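Local atomic coordinates of putative hydrolase (Bacteroides ovatus, PDB entry 4HBS), a protein that is of unknown function but is probably a hydrolase, its chain folded as a five-bladed beta-propeller. Residues L43-L48 and F399-N404; I71-N76 and P363-T368. All coordinates share one frame; numbering follows the deposited sequence.

Contact 1: residues L43-L48 and F399-N404; sequences LKYNAL and FYRVFN
Tyr45 and Asn46, neighbours on the short helix 43-48, take hold of Phe399 in two different ways. The CB of Tyr45 sits over one face of the Phe399 ring, 3.6 Å from its CG, in a CH-pi contact. Further out the phenol turns its edge toward that face, the T-shaped pair having centroids 5.6 Å apart and planes at 61°. Asn46 deals with the backbone of Phe399. With CG anti to its carbonyl carbon (chi1 -71°), its amide reaches the start of strand 399-403, where Asn46 OD1 accepts the Phe399 N-H at 2.7 Å in an almost straight bond lying in the carbonyl plane. On the other arm Asn46 ND2 donates to a water 2.9 Å away, and that water donates to Phe399 O. An asparagine suits this place because it offers both an acceptor and a donor, and using both fixes the rotation of the amide. Arg401 brings the edge of its guanidinium to Tyr45, NH2 being 3.7 Å from CE1, while its NE forms a salt bridge with Asp42. The Tyr45 hydroxyl bonds to Glu106 and Gln102. Strand 399-403 lies between 38-42, which runs straight into the helix, and 371-377, so N-terminal and C-terminal strands share one sheet, the "Velcro" closure of a beta-propeller.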
ATOM      1  N   LEU A  43      -8.238  16.632  -0.870  1.00 45.86           N
ATOM      2  CA  LEU A  43      -7.424  17.541  -1.678  1.00 44.86           C
ATOM      3  C   LEU A  43      -6.173  17.972  -0.929  1.00 51.02           C
ATOM      4  O   LEU A  43      -5.188  18.325  -1.582  1.00 51.64           O
ATOM      5  CB  LEU A  43      -8.216  18.760  -2.140  1.00 45.14           C
ATOM      6  CG  LEU A  43      -9.575  18.502  -2.828  1.00 48.26           C
ATOM      7  CD1 LEU A  43     -10.158  19.794  -3.326  1.00 49.27           C
ATOM      8  CD2 LEU A  43      -9.456  17.507  -3.976  1.00 45.65           C
ATOM      9  N   LYS A  44      -6.189  17.922   0.433  1.00 47.28           N
ATOM     10  CA  LYS A  44      -5.018  18.260   1.266  1.00 46.92           C
ATOM     11  C   LYS A  44      -3.901  17.263   1.006  1.00 50.21           C
ATOM     12  O   LYS A  44      -2.751  17.665   0.830  1.00 51.28           O
ATOM     13  CB  LYS A  44      -5.399  18.230   2.763  1.00 49.37           C
ATOM     14  CG  LYS A  44      -4.399  18.845   3.719  1.00 45.53           C
ATOM     15  CD  LYS A  44      -4.881  18.688   5.169  1.00 43.74           C
ATOM     16  CE  LYS A  44      -4.911  19.982   5.936  1.00 59.88           C
ATOM     17  NZ  LYS A  44      -3.571  20.377   6.461  1.00 73.08           N
ATOM     18  N   TYR A  45      -4.244  15.947   0.988  1.00 44.06           N
ATOM     19  CA  TYR A  45      -3.262  14.884   0.758  1.00 41.02           C
ATOM     20  C   TYR A  45      -2.895  14.830  -0.699  1.00 44.67           C
ATOM     21  O   TYR A  45      -1.721  14.733  -0.993  1.00 45.37           O
ATOM     22  CB  TYR A  45      -3.729  13.527   1.294  1.00 40.02           C
ATOM     23  CG  TYR A  45      -3.331  13.373   2.742  1.00 41.20           C
ATOM     24  CD1 TYR A  45      -3.925  14.149   3.730  1.00 43.21           C
ATOM     25  CD2 TYR A  45      -2.234  12.599   3.101  1.00 42.03           C
ATOM     26  CE1 TYR A  45      -3.485  14.104   5.050  1.00 43.78           C
ATOM     27  CE2 TYR A  45      -1.767  12.566   4.413  1.00 44.11           C
ATOM     28  CZ  TYR A  45      -2.377  13.342   5.384  1.00 50.20           C
ATOM     29  OH  TYR A  45      -1.880  13.315   6.673  1.00 47.61           O
ATOM     30  N   ASN A  46      -3.848  14.994  -1.622  1.00 40.66           N
ATOM     31  CA  ASN A  46      -3.509  15.055  -3.048  1.00 39.61           C
ATOM     32  C   ASN A  46      -2.469  16.170  -3.291  1.00 45.14           C
ATOM     33  O   ASN A  46      -1.559  15.969  -4.088  1.00 44.69           O
ATOM     34  CB  ASN A  46      -4.757  15.290  -3.911  1.00 36.98           C
ATOM     35  CG  ASN A  46      -5.674  14.098  -3.980  1.00 54.55           C
ATOM     36  OD1 ASN A  46      -5.445  13.075  -3.336  1.00 53.33           O
ATOM     37  ND2 ASN A  46      -6.741  14.189  -4.759  1.00 42.51           N
ATOM     38  N   ALA A  47      -2.562  17.307  -2.545  1.00 42.67           N
ATOM     39  CA  ALA A  47      -1.612  18.423  -2.658  1.00 42.51           C
ATOM     40  C   ALA A  47      -0.284  18.062  -2.040  1.00 46.76           C
ATOM     41  O   ALA A  47       0.753  18.396  -2.620  1.00 47.59           O
ATOM     42  CB  ALA A  47      -2.165  19.671  -1.994  1.00 44.09           C
ATOM     43  N   LEU A  48      -0.289  17.361  -0.887  1.00 42.45           N
ATOM     44  CA  LEU A  48       0.959  16.935  -0.249  1.00 42.45           C
ATOM     45  C   LEU A  48       1.821  16.098  -1.194  1.00 47.56           C
ATOM     46  O   LEU A  48       3.033  16.292  -1.226  1.00 49.83           O
ATOM     47  CB  LEU A  48       0.698  16.131   1.034  1.00 42.25           C
ATOM     48  CG  LEU A  48       0.413  16.926   2.285  1.00 47.54           C
ATOM     49  CD1 LEU A  48      -0.049  16.000   3.401  1.00 47.28           C
ATOM     50  CD2 LEU A  48       1.647  17.747   2.726  1.00 50.01           C
ATOM     51  N   PHE A 399      -5.920  10.425  -2.905  1.00 37.16           N
ATOM     52  CA  PHE A 399      -6.503  10.060  -1.623  1.00 37.39           C
ATOM     53  C   PHE A 399      -8.020  10.315  -1.540  1.00 41.48           C
ATOM     54  O   PHE A 399      -8.543  11.265  -2.134  1.00 40.06           O
ATOM     55  CB  PHE A 399      -5.777  10.822  -0.517  1.00 39.69           C
ATOM     56  CG  PHE A 399      -4.317  10.451  -0.450  1.00 40.70           C
ATOM     57  CD1 PHE A 399      -3.391  11.045  -1.305  1.00 42.49           C
ATOM     58  CD2 PHE A 399      -3.876   9.449   0.403  1.00 42.67           C
ATOM     59  CE1 PHE A 399      -2.045  10.708  -1.244  1.00 42.34           C
ATOM     60  CE2 PHE A 399      -2.527   9.093   0.442  1.00 44.80           C
ATOM     61  CZ  PHE A 399      -1.622   9.734  -0.376  1.00 42.30           C
ATOM     62  N   TYR A 400      -8.716   9.435  -0.792  1.00 39.24           N
ATOM     63  CA  TYR A 400     -10.162   9.508  -0.551  1.00 39.94           C
ATOM     64  C   TYR A 400     -10.468   9.240   0.911  1.00 43.70           C
ATOM     65  O   TYR A 400      -9.722   8.527   1.559  1.00 43.37           O
ATOM     66  CB  TYR A 400     -10.928   8.470  -1.413  1.00 40.71           C
ATOM     67  CG  TYR A 400     -10.642   8.593  -2.887  1.00 41.81           C
ATOM     68  CD1 TYR A 400      -9.497   8.032  -3.443  1.00 42.88           C
ATOM     69  CD2 TYR A 400     -11.492   9.306  -3.723  1.00 42.64           C
ATOM     70  CE1 TYR A 400      -9.203   8.182  -4.791  1.00 43.58           C
ATOM     71  CE2 TYR A 400     -11.193   9.486  -5.072  1.00 42.97           C
ATOM     72  CZ  TYR A 400     -10.051   8.915  -5.604  1.00 50.32           C
ATOM     73  OH  TYR A 400      -9.746   9.118  -6.926  1.00 53.21           O
ATOM     74  N   ARG A 401     -11.570   9.778   1.419  1.00 40.53           N
ATOM     75  CA  ARG A 401     -12.057   9.510   2.778  1.00 40.46           C
ATOM     76  C   ARG A 401     -13.509   9.067   2.661  1.00 44.92           C
ATOM     77  O   ARG A 401     -14.269   9.687   1.904  1.00 45.09           O
ATOM     78  CB  ARG A 401     -11.929  10.729   3.688  1.00 38.91           C
ATOM     79  CG  ARG A 401     -10.518  11.281   3.762  1.00 44.50           C
ATOM     80  CD  ARG A 401     -10.083  11.651   5.163  1.00 48.65           C
ATOM     81  NE  ARG A 401      -8.671  12.052   5.167  1.00 50.49           N
ATOM     82  CZ  ARG A 401      -7.863  12.059   6.228  1.00 65.11           C
ATOM     83  NH1 ARG A 401      -8.316  11.691   7.426  1.00 55.45           N
ATOM     84  NH2 ARG A 401      -6.596  12.436   6.102  1.00 49.94           N
ATOM     85  N   VAL A 402     -13.874   7.961   3.325  1.00 40.54           N
ATOM     86  CA  VAL A 402     -15.232   7.428   3.314  1.00 40.54           C
ATOM     87  C   VAL A 402     -15.774   7.573   4.716  1.00 47.93           C
ATOM     88  O   VAL A 402     -15.235   6.966   5.644  1.00 46.51           O
ATOM     89  CB  VAL A 402     -15.306   5.954   2.829  1.00 43.15           C
ATOM     90  CG1 VAL A 402     -16.752   5.513   2.629  1.00 43.23           C
ATOM     91  CG2 VAL A 402     -14.505   5.747   1.548  1.00 41.82           C
ATOM     92  N   PHE A 403     -16.823   8.389   4.885  1.00 48.79           N
ATOM     93  CA  PHE A 403     -17.477   8.566   6.183  1.00 51.20           C
ATOM     94  C   PHE A 403     -18.769   7.777   6.209  1.00 58.18           C
ATOM     95  O   PHE A 403     -19.484   7.712   5.201  1.00 58.73           O
ATOM     96  CB  PHE A 403     -17.763  10.027   6.462  1.00 53.92           C
ATOM     97  CG  PHE A 403     -16.526  10.846   6.691  1.00 55.46           C
ATOM     98  CD1 PHE A 403     -15.728  11.236   5.625  1.00 57.30           C
ATOM     99  CD2 PHE A 403     -16.202  11.304   7.963  1.00 58.45           C
ATOM    100  CE1 PHE A 403     -14.607  12.029   5.830  1.00 58.33           C
ATOM    101  CE2 PHE A 403     -15.080  12.098   8.168  1.00 61.24           C
ATOM    102  CZ  PHE A 403     -14.284  12.450   7.102  1.00 58.66           C
ATOM    103  N   ASN A 404     -19.061   7.163   7.351  1.00 55.94           N
ATOM    104  CA  ASN A 404     -20.270   6.383   7.548  1.00 56.79           C
ATOM    105  C   ASN A 404     -20.281   5.095   6.661  1.00 61.29           C
ATOM    106  O   ASN A 404     -21.350   4.594   6.313  1.00 62.13           O
ATOM    107  CB  ASN A 404     -21.509   7.272   7.310  1.00 56.47           C
ATOM    108  CG  ASN A 404     -22.714   6.918   8.138  1.00 78.06           C
ATOM    109  OD1 ASN A 404     -22.620   6.299   9.210  1.00 71.24           O
ATOM    110  ND2 ASN A 404     -23.885   7.316   7.666  1.00 69.92           N
TER
HETATM  111  O   HOH W   1      -8.873  12.193  -4.676  1.00 34.74           O

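Contact 2: residues I71-N76 and P363-T368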
ATOM      1  N   ILE A  71       4.362   8.904  11.165  1.00 48.02           N
ATOM      2  CA  ILE A  71       3.799   7.884  10.269  1.00 45.82           C
ATOM      3  C   ILE A  71       4.875   7.492   9.278  1.00 50.39           C
ATOM      4  O   ILE A  71       5.522   8.364   8.693  1.00 49.75           O
ATOM      5  CB  ILE A  71       2.514   8.380   9.545  1.00 47.46           C
ATOM      6  CG1 ILE A  71       1.414   8.697  10.564  1.00 48.02           C
ATOM      7  CG2 ILE A  71       2.031   7.339   8.499  1.00 46.88           C
ATOM      8  CD1 ILE A  71       0.293   9.402  10.026  1.00 51.52           C
ATOM      9  N   PHE A  72       5.055   6.183   9.075  1.00 47.20           N
ATOM     10  CA  PHE A  72       6.046   5.649   8.149  1.00 45.92           C
ATOM     11  C   PHE A  72       5.364   5.357   6.806  1.00 47.94           C
ATOM     12  O   PHE A  72       4.377   4.643   6.779  1.00 46.62           O
ATOM     13  CB  PHE A  72       6.683   4.381   8.744  1.00 48.39           C
ATOM     14  CG  PHE A  72       7.437   3.543   7.747  1.00 49.81           C
ATOM     15  CD1 PHE A  72       8.769   3.801   7.463  1.00 53.62           C
ATOM     16  CD2 PHE A  72       6.794   2.541   7.034  1.00 52.03           C
ATOM     17  CE1 PHE A  72       9.441   3.071   6.485  1.00 54.46           C
ATOM     18  CE2 PHE A  72       7.467   1.815   6.058  1.00 54.59           C
ATOM     19  CZ  PHE A  72       8.780   2.090   5.778  1.00 53.03           C
ATOM     20  N   TRP A  73       5.904   5.890   5.706  1.00 44.06           N
ATOM     21  CA  TRP A  73       5.382   5.671   4.351  1.00 42.30           C
ATOM     22  C   TRP A  73       6.390   4.893   3.551  1.00 45.05           C
ATOM     23  O   TRP A  73       7.556   5.290   3.552  1.00 46.22           O
ATOM     24  CB  TRP A  73       5.128   7.012   3.642  1.00 40.37           C
ATOM     25  CG  TRP A  73       4.056   7.836   4.256  1.00 41.78           C
ATOM     26  CD1 TRP A  73       4.110   8.500   5.450  1.00 45.57           C
ATOM     27  CD2 TRP A  73       2.798   8.168   3.667  1.00 41.37           C
ATOM     28  NE1 TRP A  73       2.948   9.205   5.650  1.00 45.24           N
ATOM     29  CE2 TRP A  73       2.133   9.038   4.561  1.00 46.13           C
ATOM     30  CE3 TRP A  73       2.142   7.778   2.486  1.00 41.73           C
ATOM     31  CZ2 TRP A  73       0.841   9.513   4.315  1.00 45.28           C
ATOM     32  CZ3 TRP A  73       0.869   8.263   2.236  1.00 43.05           C
ATOM     33  CH2 TRP A  73       0.231   9.120   3.141  1.00 44.70           C
ATOM     34  N   SER A  74       5.971   3.821   2.850  1.00 38.73           N
ATOM     35  CA  SER A  74       6.869   3.074   1.961  1.00 37.79           C
ATOM     36  C   SER A  74       6.332   3.120   0.547  1.00 42.76           C
ATOM     37  O   SER A  74       5.114   3.097   0.341  1.00 43.56           O
ATOM     38  CB  SER A  74       7.066   1.632   2.410  1.00 39.93           C
ATOM     39  OG  SER A  74       5.898   0.842   2.326  1.00 44.56           O
ATOM     40  N   PHE A  75       7.237   3.196  -0.430  1.00 38.71           N
ATOM     41  CA  PHE A  75       6.880   3.266  -1.839  1.00 37.63           C
ATOM     42  C   PHE A  75       7.635   2.242  -2.602  1.00 45.31           C
ATOM     43  O   PHE A  75       8.719   1.825  -2.188  1.00 46.46           O
ATOM     44  CB  PHE A  75       7.177   4.664  -2.429  1.00 38.55           C
ATOM     45  CG  PHE A  75       6.580   5.797  -1.630  1.00 39.50           C
ATOM     46  CD1 PHE A  75       7.231   6.295  -0.509  1.00 41.75           C
ATOM     47  CD2 PHE A  75       5.337   6.332  -1.965  1.00 40.39           C
ATOM     48  CE1 PHE A  75       6.648   7.284   0.275  1.00 42.70           C
ATOM     49  CE2 PHE A  75       4.753   7.326  -1.169  1.00 43.40           C
ATOM     50  CZ  PHE A  75       5.421   7.800  -0.059  1.00 41.77           C
ATOM     51  N   ASN A  76       7.074   1.860  -3.752  1.00 42.51           N
ATOM     52  CA  ASN A  76       7.657   0.919  -4.695  1.00 41.37           C
ATOM     53  C   ASN A  76       8.279   1.805  -5.773  1.00 45.60           C
ATOM     54  O   ASN A  76       8.855   2.848  -5.408  1.00 48.04           O
ATOM     55  CB  ASN A  76       6.572  -0.068  -5.195  1.00 38.53           C
ATOM     56  CG  ASN A  76       6.089  -1.035  -4.135  1.00 47.81           C
ATOM     57  OD1 ASN A  76       6.748  -1.276  -3.129  1.00 39.00           O
ATOM     58  ND2 ASN A  76       4.916  -1.611  -4.334  1.00 41.40           N
ATOM     59  N   PRO A 363      -5.318   3.571   8.361  1.00 44.34           N
ATOM     60  CA  PRO A 363      -5.851   3.888   9.704  1.00 45.17           C
ATOM     61  C   PRO A 363      -5.131   5.026  10.426  1.00 49.64           C
ATOM     62  O   PRO A 363      -5.773   5.759  11.158  1.00 50.91           O
ATOM     63  CB  PRO A 363      -5.648   2.584  10.474  1.00 47.49           C
ATOM     64  CG  PRO A 363      -5.614   1.543   9.450  1.00 51.39           C
ATOM     65  CD  PRO A 363      -4.949   2.150   8.264  1.00 45.86           C
ATOM     66  N   ALA A 364      -3.804   5.162  10.233  1.00 45.92           N
ATOM     67  CA  ALA A 364      -3.001   6.220  10.856  1.00 45.98           C
ATOM     68  C   ALA A 364      -3.465   7.642  10.462  1.00 50.29           C
ATOM     69  O   ALA A 364      -3.303   8.571  11.258  1.00 51.23           O
ATOM     70  CB  ALA A 364      -1.545   6.045  10.473  1.00 46.00           C
ATOM     71  N   LEU A 365      -4.024   7.813   9.239  1.00 45.59           N
ATOM     72  CA  LEU A 365      -4.486   9.122   8.751  1.00 45.06           C
ATOM     73  C   LEU A 365      -5.917   9.424   9.139  1.00 49.64           C
ATOM     74  O   LEU A 365      -6.340  10.568   8.992  1.00 50.16           O
ATOM     75  CB  LEU A 365      -4.359   9.190   7.220  1.00 43.22           C
ATOM     76  CG  LEU A 365      -2.969   8.904   6.661  1.00 45.79           C
ATOM     77  CD1 LEU A 365      -2.974   8.978   5.152  1.00 44.03           C
ATOM     78  CD2 LEU A 365      -1.954   9.865   7.224  1.00 47.48           C
ATOM     79  N   SER A 366      -6.675   8.415   9.606  1.00 45.65           N
ATOM     80  CA  SER A 366      -8.071   8.588   9.992  1.00 45.80           C
ATOM     81  C   SER A 366      -8.174   9.541  11.189  1.00 52.06           C
ATOM     82  O   SER A 366      -7.560   9.294  12.242  1.00 53.41           O
ATOM     83  CB  SER A 366      -8.697   7.237  10.323  1.00 48.05           C
ATOM     84  OG  SER A 366     -10.098   7.356  10.474  1.00 56.84           O
ATOM     85  N   ARG A 367      -8.882  10.670  10.990  1.00 47.69           N
ATOM     86  CA  ARG A 367      -9.058  11.695  12.011  1.00 48.35           C
ATOM     87  C   ARG A 367     -10.213  11.367  12.986  1.00 56.02           C
ATOM     88  O   ARG A 367     -10.098  11.698  14.168  1.00 57.50           O
ATOM     89  CB  ARG A 367      -9.286  13.077  11.361  1.00 44.10           C
ATOM     90  CG  ARG A 367      -8.008  13.680  10.759  1.00 45.45           C
ATOM     91  CD  ARG A 367      -8.253  15.029  10.118  1.00 51.70           C
ATOM     92  NE  ARG A 367      -8.423  14.955   8.650  1.00 58.56           N
ATOM     93  CZ  ARG A 367      -7.597  15.475   7.728  1.00 66.96           C
ATOM     94  NH1 ARG A 367      -6.492  16.120   8.095  1.00 39.52           N
ATOM     95  NH2 ARG A 367      -7.874  15.350   6.431  1.00 61.53           N
ATOM     96  N   THR A 368     -11.316  10.740  12.504  1.00 52.99           N
ATOM     97  CA  THR A 368     -12.503  10.437  13.332  1.00 53.88           C
ATOM     98  C   THR A 368     -13.100   9.004  13.148  1.00 57.64           C
ATOM     99  O   THR A 368     -14.199   8.757  13.643  1.00 58.06           O
ATOM    100  CB  THR A 368     -13.609  11.451  12.997  1.00 59.23           C
ATOM    101  OG1 THR A 368     -14.154  11.151  11.699  1.00 56.75           O
ATOM    102  CG2 THR A 368     -13.113  12.897  13.050  1.00 57.76           C
TER
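Ile71, at the start of strand 71-75, faces Ala364 in the short turn at 363-365 with their CA atoms 7.0 Å apart, and no hydrogen bond passes between the two segments. The turn has helical backbone angles and is held by a bond from Ser366 N to Pro363 O, which presents Ala364 and Leu365 to the strand. Leu365 does most of the joining, because its two methyl branches go to different partners. Leu365 CD2 meets CD1 of Ile71 at 3.6 Å, the two chains crossing at a slant. Leu365 CD1 meets CH2 of Trp73 at 3.8 Å, the leucine and the indole advancing from opposite directions to touch at the far end of the six-membered ring. With CG anti to the carbonyl carbon (chi1 -56°) and CD1 extended away from CA (chi2 179°), the forked end of Leu365 is turned toward the strand. Ile71 is extended as well, so that its terminal CD1 also lies 3.9 Å from the CB of Ala364, a residue small enough to let the turn come close. Ile71 and Trp73 alternate with Phe72, which packs on Met170 and Met172 of the next sheet, as expected of a beta strand. An alanine in place of Leu365 would probably leave a gap beside the six-membered ring of Trp73, which would lose its contact with the turn, and leave Ile71 CD1 resting on Ala364 alone. The one polar atom of the indole, NE1, is satisfied by Gln102 OE1 on the adjoining strand 98-102. What passes between 71-76 and 363-368 is thus wholly apolar, resting on shape and hydrophobic contact without directional bonds.

Overall arrangement
Contact 1 packs the helix continuing strand 38-42 onto strand 399-403, within the closing blade; contact 2 sets that blade's 363-368 loop against strand 71-75 of the next sheet. Their centres lie about 12 Å apart, yet they meet: Arg401 NH1 is 2.8 Å from Leu365 O, probably a hydrogen bond, and Tyr45 OH packs 3.5 Å from Leu365 CD2. Gln102 bonds to both Tyr45 OH and Trp73 NE1. Arg401 bridges Asp42 and Glu370, whereas nearby Arg367 makes long, weak pairs with Glu106 and Asp42; these acids probably balance both charges. Tyr45 and Ile71 side chains each lie about 4 Å from bound glycerol, probably from the crystallisation liquor, though it may mark a pocket; no active site is established.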